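Local coordinates for protein peptidase S8 and S53, subtilisin, kexin, sedolisin (Mycobacterium smegmatis, PDB 4KG7) that acts as a subtilisin-like serine protease, the mycosin MycP3, of the mycobacterial ESX-3 (type VII) secretion system, at residues I33-L38 against V313-T318; Y258-G263 against R347-A352. All blocks are in the same frame, centred on the assembly; numbering follows the deposited sequence.

Contact 1. Residues I33-L38 against V313-T318; sequences ITTSVL and VPLTGT
Leu38 and Pro314 have their CA atoms 7.0 Å apart and Thr35 and Leu315 theirs 8.9 Å apart, so the irregular 33-38 segment faces Pro314 and Leu315 without pairing its backbone to them. The join is apolar and has no hydrogen bond across it. Leu38 has the larger part on its own segment: with CG anti to the backbone N (chi1 -173°), its isobutyl group reaches over to the proline, and methyl CD2 lies 3.9 Å from ring atom CG of Pro314 as the two side chains cross at a slant. The other methyl of Leu38, CD1, comes within 4.3 Å of the backbone N of Val313. Further in, Thr35 CG2 meets Leu315 CD2 at a loose 4.4 Å, while the hydroxyl of Thr35 is hydrogen-bonded to Ser302 OG. Here the contact approaches the active site, since the side chain of Thr35 is about 7 Å from that of the predicted charge-relay His104. Strand 301-306 joins both sides: it bonds through its backbone to Ser36 and Val313, and its Leu305 touches Thr35 and Leu315. Ser107 of helix 104-113 packs against the same two side chains.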
loop_
_atom_site.group_PDB
_atom_site.type_symbol
_atom_site.label_atom_id
_atom_site.label_comp_id
_atom_site.label_asym_id
_atom_site.label_seq_id
_atom_site.Cartn_x
_atom_site.Cartn_y
_atom_site.Cartn_z
ATOM N N ILE A 33 -2.114 -1.489 -19.801
ATOM C CA ILE A 33 -3.298 -0.708 -19.455
ATOM C C ILE A 33 -2.816 0.664 -18.993
ATOM O O ILE A 33 -1.762 0.789 -18.358
ATOM C CB ILE A 33 -4.026 -1.426 -18.267
ATOM C CG1 ILE A 33 -4.577 -2.759 -18.764
ATOM C CG2 ILE A 33 -5.142 -0.604 -17.651
ATOM C CD1 ILE A 33 -5.311 -2.622 -20.051
ATOM N N THR A 34 -3.593 1.689 -19.300
ATOM C CA THR A 34 -3.465 2.986 -18.693
ATOM C C THR A 34 -4.776 3.391 -18.037
ATOM O O THR A 34 -5.858 2.992 -18.501
ATOM C CB THR A 34 -3.050 4.061 -19.696
ATOM O OG1 THR A 34 -4.012 4.147 -20.761
ATOM C CG2 THR A 34 -1.671 3.732 -20.285
ATOM N N THR A 35 -4.672 4.186 -16.977
ATOM C CA THR A 35 -5.849 4.770 -16.327
ATOM C C THR A 35 -6.385 5.960 -17.126
ATOM O O THR A 35 -5.625 6.650 -17.801
ATOM C CB THR A 35 -5.509 5.210 -14.892
ATOM O OG1 THR A 35 -4.340 6.049 -14.900
ATOM C CG2 THR A 35 -5.223 4.029 -14.035
ATOM N N SER A 36 -7.686 6.182 -17.046
ATOM C CA SER A 36 -8.392 7.106 -17.922
ATOM C C SER A 36 -9.346 7.971 -17.098
ATOM O O SER A 36 -9.546 7.747 -15.914
ATOM C CB SER A 36 -9.235 6.326 -18.993
ATOM O OG SER A 36 -8.417 5.445 -19.762
ATOM N N VAL A 37 -9.946 8.944 -17.768
ATOM C CA VAL A 37 -10.988 9.775 -17.163
ATOM C C VAL A 37 -12.366 9.137 -17.362
ATOM O O VAL A 37 -12.779 8.863 -18.474
ATOM C CB VAL A 37 -10.940 11.212 -17.725
ATOM C CG1 VAL A 37 -12.042 12.085 -17.166
ATOM C CG2 VAL A 37 -9.589 11.847 -17.415
ATOM N N LEU A 38 -13.104 8.984 -16.263
ATOM C CA LEU A 38 -14.448 8.453 -16.305
ATOM C C LEU A 38 -15.393 9.501 -16.890
ATOM O O LEU A 38 -15.482 10.589 -16.349
ATOM C CB LEU A 38 -14.860 8.092 -14.872
ATOM C CG LEU A 38 -16.174 7.354 -14.689
ATOM C CD1 LEU A 38 -16.119 6.003 -15.398
ATOM C CD2 LEU A 38 -16.419 7.200 -13.190
ATOM N N VAL A 313 -14.601 1.974 -14.923
ATOM C CA VAL A 313 -15.109 1.948 -13.565
ATOM C C VAL A 313 -14.186 2.791 -12.703
ATOM O O VAL A 313 -12.991 2.937 -13.019
ATOM C CB VAL A 313 -15.211 0.515 -13.017
ATOM C CG1 VAL A 313 -16.206 -0.297 -13.834
ATOM C CG2 VAL A 313 -13.842 -0.149 -12.982
ATOM N N PRO A 314 -14.718 3.339 -11.600
ATOM C CA PRO A 314 -13.868 4.190 -10.744
ATOM C C PRO A 314 -12.731 3.408 -10.104
ATOM O O PRO A 314 -12.748 2.161 -10.026
ATOM C CB PRO A 314 -14.844 4.712 -9.678
ATOM C CG PRO A 314 -16.184 4.583 -10.285
ATOM C CD PRO A 314 -16.120 3.366 -11.161
ATOM N N LEU A 315 -11.721 4.145 -9.699
ATOM C CA LEU A 315 -10.614 3.583 -8.945
ATOM C C LEU A 315 -11.052 3.429 -7.506
ATOM O O LEU A 315 -11.356 4.410 -6.837
ATOM C CB LEU A 315 -9.380 4.472 -9.043
ATOM C CG LEU A 315 -8.878 4.771 -10.459
ATOM C CD1 LEU A 315 -7.638 5.661 -10.454
ATOM C CD2 LEU A 315 -8.563 3.502 -11.217
ATOM N N THR A 316 -11.092 2.188 -7.033
ATOM C CA THR A 316 -11.471 1.917 -5.641
ATOM C C THR A 316 -10.587 0.829 -5.098
ATOM O O THR A 316 -10.202 -0.094 -5.825
ATOM C CB THR A 316 -12.925 1.460 -5.457
ATOM O OG1 THR A 316 -13.082 0.082 -5.898
ATOM C CG2 THR A 316 -13.834 2.412 -6.151
ATOM N N GLY A 317 -10.281 0.922 -3.815
ATOM C CA GLY A 317 -9.589 -0.164 -3.146
ATOM C C GLY A 317 -8.735 0.254 -1.978
ATOM O O GLY A 317 -8.370 1.418 -1.798
ATOM N N THR A 318 -8.384 -0.744 -1.179
ATOM C CA THR A 318 -7.485 -0.527 -0.056
ATOM C C THR A 318 -6.106 -0.105 -0.518
ATOM O O THR A 318 -5.349 0.451 0.266
ATOM C CB THR A 318 -7.411 -1.754 0.895
ATOM O OG1 THR A 318 -7.049 -2.951 0.169
ATOM C CG2 THR A 318 -8.745 -1.963 1.637
#

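Contact 2. Residues Y258-G263 against R347-A352; sequences YVLSVG and RLTTTA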
loop_
_atom_site.group_PDB
_atom_site.type_symbol
_atom_site.label_atom_id
_atom_site.label_comp_id
_atom_site.label_asym_id
_atom_site.label_seq_id
_atom_site.Cartn_x
_atom_site.Cartn_y
_atom_site.Cartn_z
ATOM N N TYR A 258 5.166 -5.314 12.436
ATOM C CA TYR A 258 6.077 -4.631 11.514
ATOM C C TYR A 258 5.372 -3.792 10.438
ATOM O O TYR A 258 5.995 -2.902 9.843
ATOM C CB TYR A 258 6.977 -5.657 10.838
ATOM C CG TYR A 258 7.598 -6.600 11.834
ATOM C CD1 TYR A 258 8.416 -6.135 12.886
ATOM C CD2 TYR A 258 7.366 -7.947 11.764
ATOM C CE1 TYR A 258 8.944 -7.013 13.814
ATOM C CE2 TYR A 258 7.913 -8.834 12.667
ATOM C CZ TYR A 258 8.711 -8.368 13.693
ATOM O OH TYR A 258 9.230 -9.292 14.575
ATOM N N VAL A 259 4.103 -4.115 10.176
ATOM C CA VAL A 259 3.345 -3.576 9.068
ATOM C C VAL A 259 2.091 -2.890 9.626
ATOM O O VAL A 259 1.446 -3.438 10.533
ATOM C CB VAL A 259 2.893 -4.694 8.123
ATOM C CG1 VAL A 259 1.963 -4.145 7.036
ATOM C CG2 VAL A 259 4.097 -5.431 7.516
ATOM N N LEU A 260 1.802 -1.676 9.167
ATOM C CA LEU A 260 0.582 -0.951 9.480
ATOM C C LEU A 260 -0.355 -1.278 8.339
ATOM O O LEU A 260 -0.142 -0.845 7.200
ATOM C CB LEU A 260 0.814 0.561 9.563
ATOM C CG LEU A 260 -0.418 1.440 9.809
ATOM C CD1 LEU A 260 -1.217 0.990 11.040
ATOM C CD2 LEU A 260 0.073 2.885 9.935
ATOM N N SER A 261 -1.389 -2.060 8.664
ATOM C CA SER A 261 -2.382 -2.523 7.699
ATOM C C SER A 261 -3.565 -1.556 7.627
ATOM O O SER A 261 -4.148 -1.200 8.652
ATOM C CB SER A 261 -2.835 -3.941 8.074
ATOM O OG SER A 261 -3.923 -4.384 7.261
ATOM N N VAL A 262 -3.890 -1.146 6.396
ATOM C CA VAL A 262 -4.786 -0.057 6.135
ATOM C C VAL A 262 -6.057 -0.500 5.422
ATOM O O VAL A 262 -6.005 -0.986 4.287
ATOM C CB VAL A 262 -4.093 1.000 5.257
ATOM C CG1 VAL A 262 -4.974 2.211 5.044
ATOM C CG2 VAL A 262 -2.785 1.430 5.851
ATOM N N GLY A 263 -7.192 -0.311 6.103
ATOM C CA GLY A 263 -8.506 -0.517 5.491
ATOM C C GLY A 263 -8.996 0.712 4.760
ATOM O O GLY A 263 -8.414 1.779 4.869
ATOM N N ARG A 347 1.679 7.329 16.740
ATOM C CA ARG A 347 1.115 8.648 16.530
ATOM C C ARG A 347 -0.051 8.584 15.518
ATOM O O ARG A 347 -1.072 9.251 15.668
ATOM C CB ARG A 347 2.244 9.550 16.061
ATOM C CG ARG A 347 1.879 10.964 15.715
ATOM C CD ARG A 347 3.144 11.794 15.578
ATOM N NE ARG A 347 3.667 12.226 16.872
ATOM C CZ ARG A 347 3.331 13.349 17.506
ATOM N NH1 ARG A 347 2.436 14.197 16.991
ATOM N NH2 ARG A 347 3.882 13.611 18.681
ATOM N N LEU A 348 0.135 7.808 14.447
ATOM C CA LEU A 348 -0.897 7.705 13.426
ATOM C C LEU A 348 -2.131 7.037 13.997
ATOM O O LEU A 348 -3.276 7.476 13.756
ATOM C CB LEU A 348 -0.360 6.916 12.247
ATOM C CG LEU A 348 0.707 7.629 11.406
ATOM C CD1 LEU A 348 1.276 6.683 10.385
ATOM C CD2 LEU A 348 0.148 8.864 10.718
ATOM N N THR A 349 -1.939 5.933 14.711
ATOM C CA THR A 349 -3.107 5.189 15.197
ATOM C C THR A 349 -3.776 5.876 16.389
ATOM O O THR A 349 -4.992 5.895 16.482
ATOM C CB THR A 349 -2.793 3.732 15.543
ATOM O OG1 THR A 349 -1.795 3.687 16.577
ATOM C CG2 THR A 349 -2.311 2.966 14.345
ATOM N N THR A 350 -3.003 6.454 17.293
ATOM C CA THR A 350 -3.605 7.035 18.506
ATOM C C THR A 350 -4.381 8.307 18.193
ATOM O O THR A 350 -5.253 8.712 18.974
ATOM C CB THR A 350 -2.530 7.318 19.571
ATOM O OG1 THR A 350 -1.653 8.334 19.121
ATOM C CG2 THR A 350 -1.755 6.103 19.871
ATOM N N THR A 351 -4.112 8.921 17.038
ATOM C CA THR A 351 -4.812 10.158 16.637
ATOM C C THR A 351 -5.860 9.944 15.548
ATOM O O THR A 351 -6.481 10.896 15.098
ATOM C CB THR A 351 -3.838 11.256 16.148
ATOM O OG1 THR A 351 -3.148 10.831 14.957
ATOM C CG2 THR A 351 -2.821 11.602 17.227
ATOM N N ALA A 352 -6.074 8.704 15.151
ATOM C CA ALA A 352 -7.073 8.414 14.108
ATOM C C ALA A 352 -8.488 8.636 14.675
ATOM O O ALA A 352 -8.680 8.715 15.906
ATOM C CB ALA A 352 -6.888 6.998 13.596
#
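Leu260 supplies the whole of the strand's share in this contact, its two methyl branches divided between neighbouring residues of the helix. The interaction across the segments is purely van der Waals. Methyl CD2 of Leu260 lies 4.0 Å from CD1 of Leu348, the two leucines meeting by their branch ends with their side chains slanted across each other. CD1 of Leu260 packs at the same 4.0 Å against CG2 of Thr349; these side chains run past one another in opposite directions. Both encounters depend on Leu260 holding CG anti to its backbone N (chi1 177°), which carries the forked end outward from the strand to the helix. Thr349 turns its methyl rather than its hydroxyl to the leucine, placing CG2 anti to its carbonyl carbon.

The hydrogen bonds belong to the helix and its end. The hydroxyl of Thr349 is bonded to the carbonyl of Val345, one turn back, which leaves the methyl for the apolar contact. Past the last helical residues, Thr351 OG1 donates to Arg347 O over 2.7 Å, lying in the plane of that carbonyl at a C=O...O angle of 157°. The backbone N of Thr351 adds a weak bond to the same oxygen, and Ala352 N is bonded to Thr349 O at 3.3 Å as the chain leaves the helix.

The contact seats the last turn of helix 341-350 on the parallel sheet of the subtilisin fold. Strand 259-265 runs between strands 209-213 and 281-286, and Ile283 of the latter touches both Leu260 and Leu348. Helix 318-335 flanks the site, with Val328 packing on Leu348 and Val325 on Val262.

The centres of contacts 1 and 2 are 25 Å apart, on opposite sides of the chain's centre. Their segments alternate along the sequence, in the order 33-38, 258-263, 313-318 and 347-352. Contact 1 involves the small antiparallel sheet and the approach to the predicted catalytic residues; contact 2 is buried and has one segment in the central parallel sheet, away from them. They nevertheless meet where Thr318 CB lies 3.8 Å from Val262 O. Thr318 begins helix 318-335, which also carries the predicted nucleophile Ser319 and packs along strand 259-265 toward helix 341-350, so that one helix links the active-site region to the packing of helix 341-350 on strand 259-265.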